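Local structure of periplasmic binding protein (Agrobacterium tumefaciens str. B6, 5L9G) at residues I77-A82 with D113-N118; E34-A39 with D252-V257; A141-V146 with G151-W156; I125-K130 with G136-A141. The protein binds the opine mannopine and probably delivers it to an ABC transporter for uptake from the periplasm. All coordinates share one frame; numbering follows the deposited sequence.

Interaction 1 (I77-A82 with D113-N118); sequences IQIGIA and DSFVAN. With MO0 (mannopine), chain C.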
# COMPACT_ATOMS: atom_id res chain seq x y z
N ILE A 77 -4.57 -3.64 13.37
CA ILE A 77 -4.39 -2.57 12.39
C ILE A 77 -3.76 -3.16 11.14
O ILE A 77 -2.84 -3.98 11.23
CB ILE A 77 -3.58 -1.35 12.92
CG1 ILE A 77 -2.21 -1.77 13.54
CG2 ILE A 77 -4.43 -0.53 13.90
CD1 ILE A 77 -1.24 -0.61 13.87
N GLN A 78 -4.28 -2.74 9.98
CA GLN A 78 -3.68 -3.13 8.71
C GLN A 78 -2.70 -2.01 8.37
O GLN A 78 -3.11 -0.86 8.24
CB GLN A 78 -4.74 -3.32 7.61
CG GLN A 78 -4.14 -3.76 6.28
CD GLN A 78 -3.71 -2.56 5.47
OE1 GLN A 78 -4.55 -1.73 5.10
NE2 GLN A 78 -2.41 -2.37 5.29
N ILE A 79 -1.42 -2.36 8.27
CA ILE A 79 -0.36 -1.40 7.93
C ILE A 79 0.45 -1.88 6.73
O ILE A 79 0.35 -3.04 6.34
CB ILE A 79 0.55 -1.09 9.17
CG1 ILE A 79 1.26 -2.37 9.70
CG2 ILE A 79 -0.23 -0.34 10.27
CD1 ILE A 79 2.48 -2.12 10.67
N GLY A 80 1.26 -0.97 6.17
CA GLY A 80 2.17 -1.33 5.09
C GLY A 80 3.45 -1.89 5.70
O GLY A 80 3.86 -1.48 6.80
N ILE A 81 4.07 -2.86 5.02
CA ILE A 81 5.30 -3.51 5.49
C ILE A 81 6.41 -2.50 5.85
O ILE A 81 7.22 -2.78 6.73
CB ILE A 81 5.80 -4.59 4.48
CG1 ILE A 81 6.85 -5.54 5.12
CG2 ILE A 81 6.30 -3.95 3.16
CD1 ILE A 81 7.26 -6.78 4.27
N ALA A 82 6.47 -1.37 5.12
CA ALA A 82 7.52 -0.36 5.33
C ALA A 82 7.23 0.58 6.50
O ALA A 82 8.12 1.33 6.89
CB ALA A 82 7.80 0.41 4.04
N ASP A 113 8.21 -10.48 13.66
CA ASP A 113 7.70 -10.84 15.00
C ASP A 113 6.46 -9.99 15.39
O ASP A 113 5.85 -10.26 16.42
CB ASP A 113 8.81 -10.67 16.06
CG ASP A 113 9.39 -9.27 16.21
OD1 ASP A 113 8.84 -8.32 15.61
OD2 ASP A 113 10.39 -9.12 16.95
N SER A 114 6.11 -8.96 14.57
CA SER A 114 5.02 -8.02 14.86
C SER A 114 4.06 -7.78 13.69
O SER A 114 3.22 -6.88 13.78
CB SER A 114 5.62 -6.69 15.30
OG SER A 114 6.49 -6.88 16.41
N PHE A 115 4.18 -8.54 12.61
CA PHE A 115 3.41 -8.30 11.39
C PHE A 115 3.26 -9.57 10.57
O PHE A 115 4.24 -10.31 10.41
CB PHE A 115 4.18 -7.23 10.57
CG PHE A 115 3.74 -6.89 9.16
CD1 PHE A 115 4.19 -7.64 8.08
CD2 PHE A 115 2.92 -5.79 8.92
CE1 PHE A 115 3.80 -7.31 6.77
CE2 PHE A 115 2.56 -5.46 7.61
CZ PHE A 115 3.02 -6.21 6.55
N VAL A 116 2.05 -9.78 10.04
CA VAL A 116 1.72 -10.91 9.16
C VAL A 116 1.16 -10.32 7.86
O VAL A 116 0.11 -9.66 7.88
CB VAL A 116 0.75 -11.96 9.78
CG1 VAL A 116 0.45 -13.07 8.78
CG2 VAL A 116 1.31 -12.55 11.07
N ALA A 117 1.83 -10.58 6.72
CA ALA A 117 1.38 -10.10 5.41
C ALA A 117 0.00 -10.66 5.07
O ALA A 117 -0.34 -11.78 5.47
CB ALA A 117 2.38 -10.51 4.33
N ASN A 118 -0.82 -9.86 4.37
CA ASN A 118 -2.08 -10.35 3.86
C ASN A 118 -2.14 -10.22 2.32
O ASN A 118 -2.96 -10.88 1.69
CB ASN A 118 -3.32 -9.70 4.56
CG ASN A 118 -3.68 -8.29 4.12
OD1 ASN A 118 -2.92 -7.57 3.47
ND2 ASN A 118 -4.90 -7.87 4.41
OAB MO0 C . 0.67 1.61 7.19
CAF MO0 C . -0.40 2.52 7.21
CAG MO0 C . -0.94 2.84 5.83
OAC MO0 C . -0.24 3.91 5.29
CAH MO0 C . -1.04 1.65 4.90
OAM MO0 C . -1.80 0.64 5.46
CAI MO0 C . -1.53 1.96 3.49
OAD MO0 C . -2.82 2.49 3.50
CAJ MO0 C . -1.39 0.79 2.57
OAE MO0 C . -0.04 0.39 2.52
CAK MO0 C . -1.96 1.00 1.16
N MO0 C . -2.85 -0.12 0.83
CA MO0 C . -3.27 -0.12 -0.60
C MO0 C . -4.68 0.40 -0.73
O MO0 C . -5.25 0.87 0.28
CB MO0 C . -3.12 -1.47 -1.26
CG MO0 C . -4.21 -2.44 -0.87
CD MO0 C . -3.84 -3.86 -1.09
OE1 MO0 C . -4.33 -4.50 -2.24
NE2 MO0 C . -3.15 -4.52 -0.30
OXT MO0 C . -5.28 0.42 -1.85

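Interaction 2 (E34-A39 with D252-V257); sequences EAQDKA and DGYAIV. With MO0 (mannopine), chain C.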
# COMPACT_ATOMS: atom_id res chain seq x y z
N GLU A 34 -13.42 -3.18 2.08
CA GLU A 34 -14.56 -4.01 1.72
C GLU A 34 -14.12 -5.42 1.30
O GLU A 34 -14.73 -6.40 1.73
CB GLU A 34 -15.44 -3.33 0.65
CG GLU A 34 -16.16 -2.12 1.22
CD GLU A 34 -16.85 -1.18 0.24
OE1 GLU A 34 -17.03 -1.57 -0.94
OE2 GLU A 34 -17.23 -0.07 0.66
N ALA A 35 -13.03 -5.52 0.53
CA ALA A 35 -12.47 -6.80 0.11
C ALA A 35 -11.99 -7.62 1.32
O ALA A 35 -12.29 -8.80 1.42
CB ALA A 35 -11.33 -6.59 -0.86
N GLN A 36 -11.27 -6.97 2.26
CA GLN A 36 -10.78 -7.64 3.47
C GLN A 36 -11.97 -8.09 4.32
O GLN A 36 -11.98 -9.23 4.79
CB GLN A 36 -9.88 -6.71 4.28
CG GLN A 36 -8.57 -6.40 3.61
CD GLN A 36 -7.89 -5.28 4.35
OE1 GLN A 36 -7.17 -5.51 5.31
NE2 GLN A 36 -8.13 -4.06 3.92
N ASP A 37 -12.98 -7.23 4.49
CA ASP A 37 -14.14 -7.59 5.29
C ASP A 37 -14.89 -8.80 4.71
O ASP A 37 -15.22 -9.73 5.46
CB ASP A 37 -15.09 -6.39 5.46
CG ASP A 37 -16.19 -6.65 6.47
OD1 ASP A 37 -15.88 -7.11 7.59
OD2 ASP A 37 -17.36 -6.46 6.11
N LYS A 38 -15.08 -8.82 3.38
CA LYS A 38 -15.82 -9.91 2.72
C LYS A 38 -15.07 -11.23 2.69
O LYS A 38 -15.66 -12.27 2.99
CB LYS A 38 -16.26 -9.50 1.32
CG LYS A 38 -17.26 -10.46 0.67
CD LYS A 38 -17.68 -10.00 -0.73
CE LYS A 38 -18.74 -10.91 -1.32
NZ LYS A 38 -20.08 -10.72 -0.68
N ALA A 39 -13.80 -11.20 2.28
CA ALA A 39 -12.97 -12.39 2.12
C ALA A 39 -12.36 -12.93 3.39
O ALA A 39 -12.16 -14.14 3.49
CB ALA A 39 -11.87 -12.09 1.12
N ASP A 252 1.11 -5.45 2.16
CA ASP A 252 0.27 -4.99 3.27
C ASP A 252 0.11 -6.16 4.21
O ASP A 252 0.25 -7.32 3.81
CB ASP A 252 -1.10 -4.50 2.78
CG ASP A 252 -1.16 -3.03 2.41
OD1 ASP A 252 -0.26 -2.27 2.85
OD2 ASP A 252 -2.10 -2.64 1.71
N GLY A 253 -0.23 -5.86 5.45
CA GLY A 253 -0.41 -6.90 6.44
C GLY A 253 -1.01 -6.37 7.71
O GLY A 253 -1.43 -5.21 7.75
N TYR A 254 -1.04 -7.24 8.73
CA TYR A 254 -1.69 -6.94 10.00
C TYR A 254 -0.72 -6.95 11.17
O TYR A 254 0.20 -7.77 11.23
CB TYR A 254 -2.81 -7.95 10.29
CG TYR A 254 -3.93 -7.95 9.27
CD1 TYR A 254 -4.76 -6.84 9.12
CD2 TYR A 254 -4.16 -9.05 8.46
CE1 TYR A 254 -5.81 -6.83 8.20
CE2 TYR A 254 -5.19 -9.05 7.52
CZ TYR A 254 -6.02 -7.94 7.40
OH TYR A 254 -7.03 -7.94 6.46
N ALA A 255 -1.02 -6.09 12.15
CA ALA A 255 -0.28 -5.98 13.41
C ALA A 255 -1.32 -5.77 14.51
O ALA A 255 -2.45 -5.35 14.21
CB ALA A 255 0.68 -4.80 13.36
N ILE A 256 -0.94 -6.07 15.76
CA ILE A 256 -1.82 -5.85 16.91
C ILE A 256 -1.25 -4.68 17.70
O ILE A 256 -0.05 -4.63 17.93
CB ILE A 256 -2.06 -7.16 17.72
CG1 ILE A 256 -2.94 -8.12 16.87
CG2 ILE A 256 -2.71 -6.86 19.09
CD1 ILE A 256 -3.03 -9.55 17.37
N VAL A 257 -2.10 -3.70 18.01
CA VAL A 257 -1.72 -2.47 18.72
C VAL A 257 -1.27 -2.79 20.16
O VAL A 257 -1.93 -3.58 20.84
CB VAL A 257 -2.84 -1.39 18.66
CG1 VAL A 257 -2.38 -0.07 19.28
CG2 VAL A 257 -3.30 -1.16 17.22
OAB MO0 C . 0.67 1.61 7.19
CAF MO0 C . -0.40 2.52 7.21
CAG MO0 C . -0.94 2.84 5.83
OAC MO0 C . -0.24 3.91 5.29
CAH MO0 C . -1.04 1.65 4.90
OAM MO0 C . -1.80 0.64 5.46
CAI MO0 C . -1.53 1.96 3.49
OAD MO0 C . -2.82 2.49 3.50
CAJ MO0 C . -1.39 0.79 2.57
OAE MO0 C . -0.04 0.39 2.52
CAK MO0 C . -1.96 1.00 1.16
N MO0 C . -2.85 -0.12 0.83
CA MO0 C . -3.27 -0.12 -0.60
C MO0 C . -4.68 0.40 -0.73
O MO0 C . -5.25 0.87 0.28
CB MO0 C . -3.12 -1.47 -1.26
CG MO0 C . -4.21 -2.44 -0.87
CD MO0 C . -3.84 -3.86 -1.09
OE1 MO0 C . -4.33 -4.50 -2.24
NE2 MO0 C . -3.15 -4.52 -0.30
OXT MO0 C . -5.28 0.42 -1.85

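Interaction 3 (A141-V146 with G151-W156); sequences ADFFDV and GKRALW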
# COMPACT_ATOMS: atom_id res chain seq x y z
N ALA A 141 10.05 8.80 -15.45
CA ALA A 141 10.65 9.92 -16.19
C ALA A 141 9.50 10.66 -16.92
O ALA A 141 9.40 11.88 -16.79
CB ALA A 141 11.69 9.41 -17.20
N ASP A 142 8.59 9.91 -17.57
CA ASP A 142 7.42 10.47 -18.27
C ASP A 142 6.49 11.20 -17.31
O ASP A 142 6.03 12.29 -17.61
CB ASP A 142 6.63 9.37 -19.00
CG ASP A 142 7.22 8.79 -20.26
OD1 ASP A 142 8.20 9.38 -20.79
OD2 ASP A 142 6.65 7.79 -20.78
N PHE A 143 6.20 10.57 -16.14
CA PHE A 143 5.31 11.16 -15.14
C PHE A 143 5.83 12.55 -14.72
O PHE A 143 5.04 13.49 -14.57
CB PHE A 143 5.22 10.25 -13.92
CG PHE A 143 4.13 10.67 -12.95
CD1 PHE A 143 4.39 11.57 -11.92
CD2 PHE A 143 2.84 10.16 -13.08
CE1 PHE A 143 3.37 11.96 -11.04
CE2 PHE A 143 1.83 10.53 -12.18
CZ PHE A 143 2.09 11.45 -11.19
N PHE A 144 7.16 12.68 -14.56
CA PHE A 144 7.76 13.94 -14.08
C PHE A 144 8.04 14.92 -15.21
O PHE A 144 8.47 16.04 -14.95
CB PHE A 144 9.04 13.63 -13.27
CG PHE A 144 8.80 13.16 -11.85
CD1 PHE A 144 8.21 11.92 -11.59
CD2 PHE A 144 9.20 13.94 -10.77
CE1 PHE A 144 7.99 11.49 -10.27
CE2 PHE A 144 9.01 13.50 -9.46
CZ PHE A 144 8.38 12.28 -9.21
N ASP A 145 7.77 14.51 -16.46
CA ASP A 145 8.06 15.34 -17.64
C ASP A 145 6.85 16.20 -18.01
O ASP A 145 6.03 15.81 -18.84
CB ASP A 145 8.52 14.47 -18.81
CG ASP A 145 9.17 15.26 -19.95
OD1 ASP A 145 8.91 16.49 -20.04
OD2 ASP A 145 9.90 14.65 -20.76
N VAL A 146 6.80 17.41 -17.43
CA VAL A 146 5.69 18.36 -17.61
C VAL A 146 5.71 18.99 -19.02
O VAL A 146 4.66 19.41 -19.52
CB VAL A 146 5.64 19.40 -16.46
CG1 VAL A 146 4.47 20.37 -16.62
CG2 VAL A 146 5.53 18.69 -15.11
N GLY A 151 0.00 18.67 -17.75
CA GLY A 151 -1.21 18.26 -17.05
C GLY A 151 -1.10 18.18 -15.55
O GLY A 151 -0.03 18.33 -14.96
N LYS A 152 -2.26 17.98 -14.93
CA LYS A 152 -2.43 17.90 -13.49
C LYS A 152 -2.01 16.54 -12.97
O LYS A 152 -2.55 15.52 -13.39
CB LYS A 152 -3.90 18.18 -13.11
CG LYS A 152 -4.39 19.58 -13.45
CD LYS A 152 -5.89 19.69 -13.12
CE LYS A 152 -6.54 20.92 -13.71
NZ LYS A 152 -6.14 22.17 -13.01
N ARG A 153 -1.03 16.53 -12.05
CA ARG A 153 -0.54 15.33 -11.37
C ARG A 153 -1.19 15.19 -9.98
O ARG A 153 -1.50 16.19 -9.34
CB ARG A 153 0.97 15.44 -11.15
CG ARG A 153 1.82 14.92 -12.34
CD ARG A 153 2.22 16.01 -13.28
NE ARG A 153 3.13 15.50 -14.32
CZ ARG A 153 3.05 15.86 -15.59
NH1 ARG A 153 3.87 15.33 -16.49
NH2 ARG A 153 2.13 16.73 -15.99
N ALA A 154 -1.34 13.94 -9.51
CA ALA A 154 -1.77 13.69 -8.14
C ALA A 154 -0.83 12.66 -7.53
O ALA A 154 -0.50 11.65 -8.16
CB ALA A 154 -3.21 13.21 -8.09
N LEU A 155 -0.35 12.95 -6.32
CA LEU A 155 0.58 12.08 -5.60
C LEU A 155 0.02 11.90 -4.20
O LEU A 155 -0.81 12.69 -3.77
CB LEU A 155 1.97 12.73 -5.50
CG LEU A 155 2.91 12.64 -6.71
CD1 LEU A 155 2.47 13.55 -7.79
CD2 LEU A 155 4.34 13.10 -6.31
N TRP A 156 0.48 10.87 -3.49
CA TRP A 156 0.04 10.57 -2.13
C TRP A 156 0.55 11.66 -1.17
O TRP A 156 1.60 12.26 -1.41
CB TRP A 156 0.63 9.21 -1.71
CG TRP A 156 0.01 8.57 -0.50
CD1 TRP A 156 -1.21 8.85 0.07
CD2 TRP A 156 0.56 7.49 0.26
NE1 TRP A 156 -1.43 8.03 1.16
CE2 TRP A 156 -0.37 7.16 1.28
CE3 TRP A 156 1.75 6.74 0.17
CZ2 TRP A 156 -0.14 6.14 2.20
CZ3 TRP A 156 1.98 5.72 1.08
CH2 TRP A 156 1.05 5.45 2.10

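Interaction 4 (I125-K130 with G136-A141); sequences IAWNKK and GPKSMA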
# COMPACT_ATOMS: atom_id res chain seq x y z
N ILE A 125 1.58 4.09 -11.96
CA ILE A 125 1.19 5.26 -12.76
C ILE A 125 -0.10 4.95 -13.52
O ILE A 125 -0.13 4.00 -14.28
CB ILE A 125 2.32 5.60 -13.78
CG1 ILE A 125 3.63 5.94 -13.07
CG2 ILE A 125 1.91 6.73 -14.78
CD1 ILE A 125 4.90 5.70 -13.97
N ALA A 126 -1.08 5.83 -13.40
CA ALA A 126 -2.33 5.76 -14.18
C ALA A 126 -2.52 7.11 -14.84
O ALA A 126 -2.13 8.13 -14.26
CB ALA A 126 -3.53 5.47 -13.26
N TRP A 127 -3.10 7.12 -16.04
CA TRP A 127 -3.32 8.38 -16.74
C TRP A 127 -4.69 8.45 -17.36
O TRP A 127 -5.33 7.43 -17.65
CB TRP A 127 -2.23 8.65 -17.78
CG TRP A 127 -2.36 7.83 -19.03
CD1 TRP A 127 -3.10 8.13 -20.14
CD2 TRP A 127 -1.78 6.53 -19.26
NE1 TRP A 127 -2.98 7.11 -21.07
CE2 TRP A 127 -2.16 6.13 -20.56
CE3 TRP A 127 -0.92 5.70 -18.52
CZ2 TRP A 127 -1.72 4.92 -21.13
CZ3 TRP A 127 -0.48 4.51 -19.09
CH2 TRP A 127 -0.89 4.12 -20.37
N ASN A 128 -5.12 9.69 -17.58
CA ASN A 128 -6.42 10.02 -18.12
C ASN A 128 -6.37 9.86 -19.63
O ASN A 128 -5.64 10.61 -20.31
CB ASN A 128 -6.73 11.48 -17.74
CG ASN A 128 -8.15 11.88 -17.98
OD1 ASN A 128 -8.83 11.37 -18.87
ND2 ASN A 128 -8.62 12.80 -17.15
N LYS A 129 -7.17 8.91 -20.17
CA LYS A 129 -7.22 8.70 -21.63
C LYS A 129 -7.90 9.85 -22.40
O LYS A 129 -7.63 10.06 -23.58
CB LYS A 129 -7.86 7.34 -21.98
CG LYS A 129 -7.01 6.15 -21.49
CD LYS A 129 -7.77 4.82 -21.58
CE LYS A 129 -7.97 4.34 -22.99
NZ LYS A 129 -8.98 3.25 -23.04
N LYS A 130 -8.76 10.64 -21.72
CA LYS A 130 -9.36 11.81 -22.36
C LYS A 130 -8.21 12.83 -22.62
O LYS A 130 -8.15 13.41 -23.70
CB LYS A 130 -10.45 12.44 -21.49
CG LYS A 130 -11.13 13.62 -22.17
CD LYS A 130 -11.87 14.52 -21.19
CE LYS A 130 -11.97 15.96 -21.69
NZ LYS A 130 -12.51 16.04 -23.08
N GLY A 136 -0.07 8.03 -23.13
CA GLY A 136 0.13 8.55 -21.79
C GLY A 136 1.52 8.26 -21.25
O GLY A 136 2.34 7.63 -21.93
N PRO A 137 1.82 8.73 -20.03
CA PRO A 137 3.14 8.45 -19.43
C PRO A 137 3.30 6.96 -19.13
O PRO A 137 2.41 6.35 -18.52
CB PRO A 137 3.14 9.28 -18.14
CG PRO A 137 1.66 9.42 -17.78
CD PRO A 137 0.96 9.52 -19.11
N LYS A 138 4.42 6.37 -19.53
CA LYS A 138 4.61 4.93 -19.30
C LYS A 138 5.82 4.61 -18.41
O LYS A 138 6.26 3.46 -18.38
CB LYS A 138 4.67 4.20 -20.65
CG LYS A 138 3.32 4.23 -21.40
CD LYS A 138 3.43 3.71 -22.82
CE LYS A 138 2.13 3.83 -23.57
NZ LYS A 138 1.17 2.76 -23.20
N SER A 139 6.36 5.62 -17.71
CA SER A 139 7.56 5.52 -16.84
C SER A 139 7.55 6.70 -15.88
O SER A 139 6.82 7.67 -16.11
CB SER A 139 8.84 5.58 -17.69
OG SER A 139 9.14 6.91 -18.12
N MET A 140 8.38 6.64 -14.81
CA MET A 140 8.45 7.78 -13.88
C MET A 140 9.08 9.00 -14.53
O MET A 140 8.68 10.12 -14.22
CB MET A 140 9.24 7.42 -12.62
CG MET A 140 8.45 6.65 -11.63
SD MET A 140 6.84 7.39 -11.21
CE MET A 140 6.15 6.00 -10.39
N ALA A 141 10.05 8.80 -15.45
CA ALA A 141 10.65 9.92 -16.19
C ALA A 141 9.50 10.66 -16.92
O ALA A 141 9.40 11.88 -16.79
CB ALA A 141 11.69 9.41 -17.20

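Interaction 1 (I77-A82 with D113-N118)
The F115 ring reaches over to I79 and I81, spanning the middle of a three-strand piece of the sheet in this periplasmic solute-binding fold: strand 240-256 lies between strands 76-80 and 115-128, antiparallel to both. With CG anti to the backbone N (chi1 171°), the phenyl group extends towards the far strand. One side of it, at CD2, lies 3.9 Å from I79 CG1, and the two side chains are inclined to one another. Its far end meets I81 at about a right angle, with F115 CZ 3.7 Å from I81 CA and packing on I81 CB as well. At the ring edge, near its plane, F115 CE2 sits 3.5 Å from I79 O, the same residue whose backbone pairs with G253 of the middle strand. G253 has no side chain to stand in the way, and its CA comes within 3.5 Å of F115 CE2. E84 of helix 84-89 touches both I79 and F115.

This apolar packing lies behind the end of the strand that binds mannopine. Q78, bent at chi2, turns its amide to the sugar chain, and NE2 makes a weak hydrogen bond to OAM of mannopine (3.1 Å). The other end of that amide is anchored: Q78 OE1 is hydrogen-bonded to both S27 OG and W32 NE1, which fixes the rotation of the group and points NE2 at the ligand. One residue beyond I79, the backbone does the binding: G80 N donates to the terminal hydroxyl oxygen OAB of mannopine at 2.8 Å, with an N-H...O angle of 163°.

Interaction 2 (E34-A39 with D252-V257)
A single pair of side chains, Q36 and Y254, carries this whole contact between helix and strand, through one amide oxygen and one phenol hydroxyl. The backbones stay far apart: the nearest CA atoms, of Q36 and G253, are 10.8 Å from each other. The two side chains come from opposite directions. Q36 has CG beside its backbone N (chi1 -69°) and runs on extended, long enough to bring OE1 to within 2.7 Å of Y254 OH. The phenol donates a weak hydrogen bond to that oxygen. Amide and ring planes are only 28° apart, and OE1 approaches the ring obliquely. Both polar ends have further partners: Y254 OH is also hydrogen-bonded to W41 NE1, while Q36 NE2 bonds to S27 OG and W32 O, so the amide is held at both its oxygen and its nitrogen.

In the two-lobed fold of solute-binding proteins, helices cover the sheet of each lobe and the ligand lies in the cleft between the lobes; here helix 30-48 covers strand 240-256 in this way. L270 and M273 of helix 263-273 also pack on Y254.

Two residues before Y254 on the strand, D252 points its carboxylate at the ligand. Its OD2 accepts from two nitrogens of mannopine, the amine N at 2.8 Å and the amide NE2 at 2.9 Å, the latter with an angle of 158°. The second carboxylate oxygen, D252 OD1, lies 2.7 Å from the hydroxyl oxygen OAE of mannopine. Backbone bonds to N118 and S119 of strand 115-128 hold D252 in place.

Interaction 3 (A141-V146 with G151-W156)
Two nitrogens on one side of the R153 guanidinium, NE and NH1, converge on F143 O. NE donates to F143 O at 2.8 Å, almost straight down the carbonyl bond (C=O...N 176°), and NH1 donates to the same oxygen at 2.9 Å from well above the carbonyl plane. F143 O lies close to the guanidinium plane for both. NH1 also lies 3.2 Å from D145 O. On the other side of the group, NH2 donates to G151 O (2.9 Å) and is hydrogen-bonded to F149 O as well, so backbone oxygens, not carboxylates, satisfy this buried cation. V146 CG2 lies over one guanidinium face, 3.8 Å from R153 CZ.

The carboxylates nearby are engaged with backbone amides: D142 OD2 with K138 N, and D145 OD1 with K148 N. Nearer the backbone of R153, the chain bends at chi2 and CG lies 3.6 Å from F143 CE1, while L155 CD1 meets the edge of the same ring at 3.7 Å.

Short helix 140-144 is thereby fastened to strand 153-156, which runs parallel to strands 201-205 and 222-226 in an alpha/beta lobe and ends at W156, a wall of the mannopine pocket.

Interaction 4 (I125-K130 with G136-A141)
W127 lies flat over G136, whose CA sits 3.5 Å from the centroid of the five-membered ring and only 8° off its normal, a CH-pi contact. The glycine, with no side chain, is the hollow that the indole fills. Next to it P137 is the bump: its pyrrolidine ring lodges between W127 and I125, with CD 3.6 Å from W127 CB and CG 4.0 Å from I125 CG2. With CG set between the backbone N and the carbonyl carbon (chi1 76°), the indole is turned over the returning chain, and its CE3 corner comes within 3.4 Å of P137 O, a buried oxygen for which the model offers no hydrogen-bond partner. K138, exposed, bends at chi4 and brings NZ 3.8 Å from W127 CH2, at an oblique angle to the indole.

Strand 115-128 ends here and runs directly into helix 129-132. N128 is the N-cap of that helix, OD1 accepting from K130 N at 2.9 Å; the chain then doubles back, so that 136-139 runs antiparallel to the strand with no hydrogen bond between the two segments, which meet through packing. The indole nitrogen is satisfied by G133 O within the turn.

I125 fits between P137 and the start of the next helix. Its CD1 presses on the backbone there, 3.4 Å from S139 C, and CG1 meets M140 CE at 3.7 Å, the methionine being folded back at chi2 to reach it. S139 is the N-cap of helix 140-144, its OG bonded to D142 N, and D246 OD2 takes the amide of M140.

Overall arrangement
The four contacts form two pairs on opposite sides of the chain's centre. Interactions 1 and 2, with centres 9 Å apart, both touch mannopine, and the strands of interaction 1, 76-80 and 115-128, flank strand 240-256 of interaction 2; interactions 3 and 4, 8 Å apart, share A141 and helix 140-144. Between the pairs the centres lie about 29 to 31 Å apart. Strand 115-128 links them, starting in interaction 1 and finishing in interaction 4. Along the chain, interaction 2 opens first at 34-39 and closes last at 252-257, with interactions 1, 4 and 3 following one another in between. The long strands 115-128 and 240-256 thus run from one end of the molecule towards the other, and W156 of interaction 3 reaches back to the ligand.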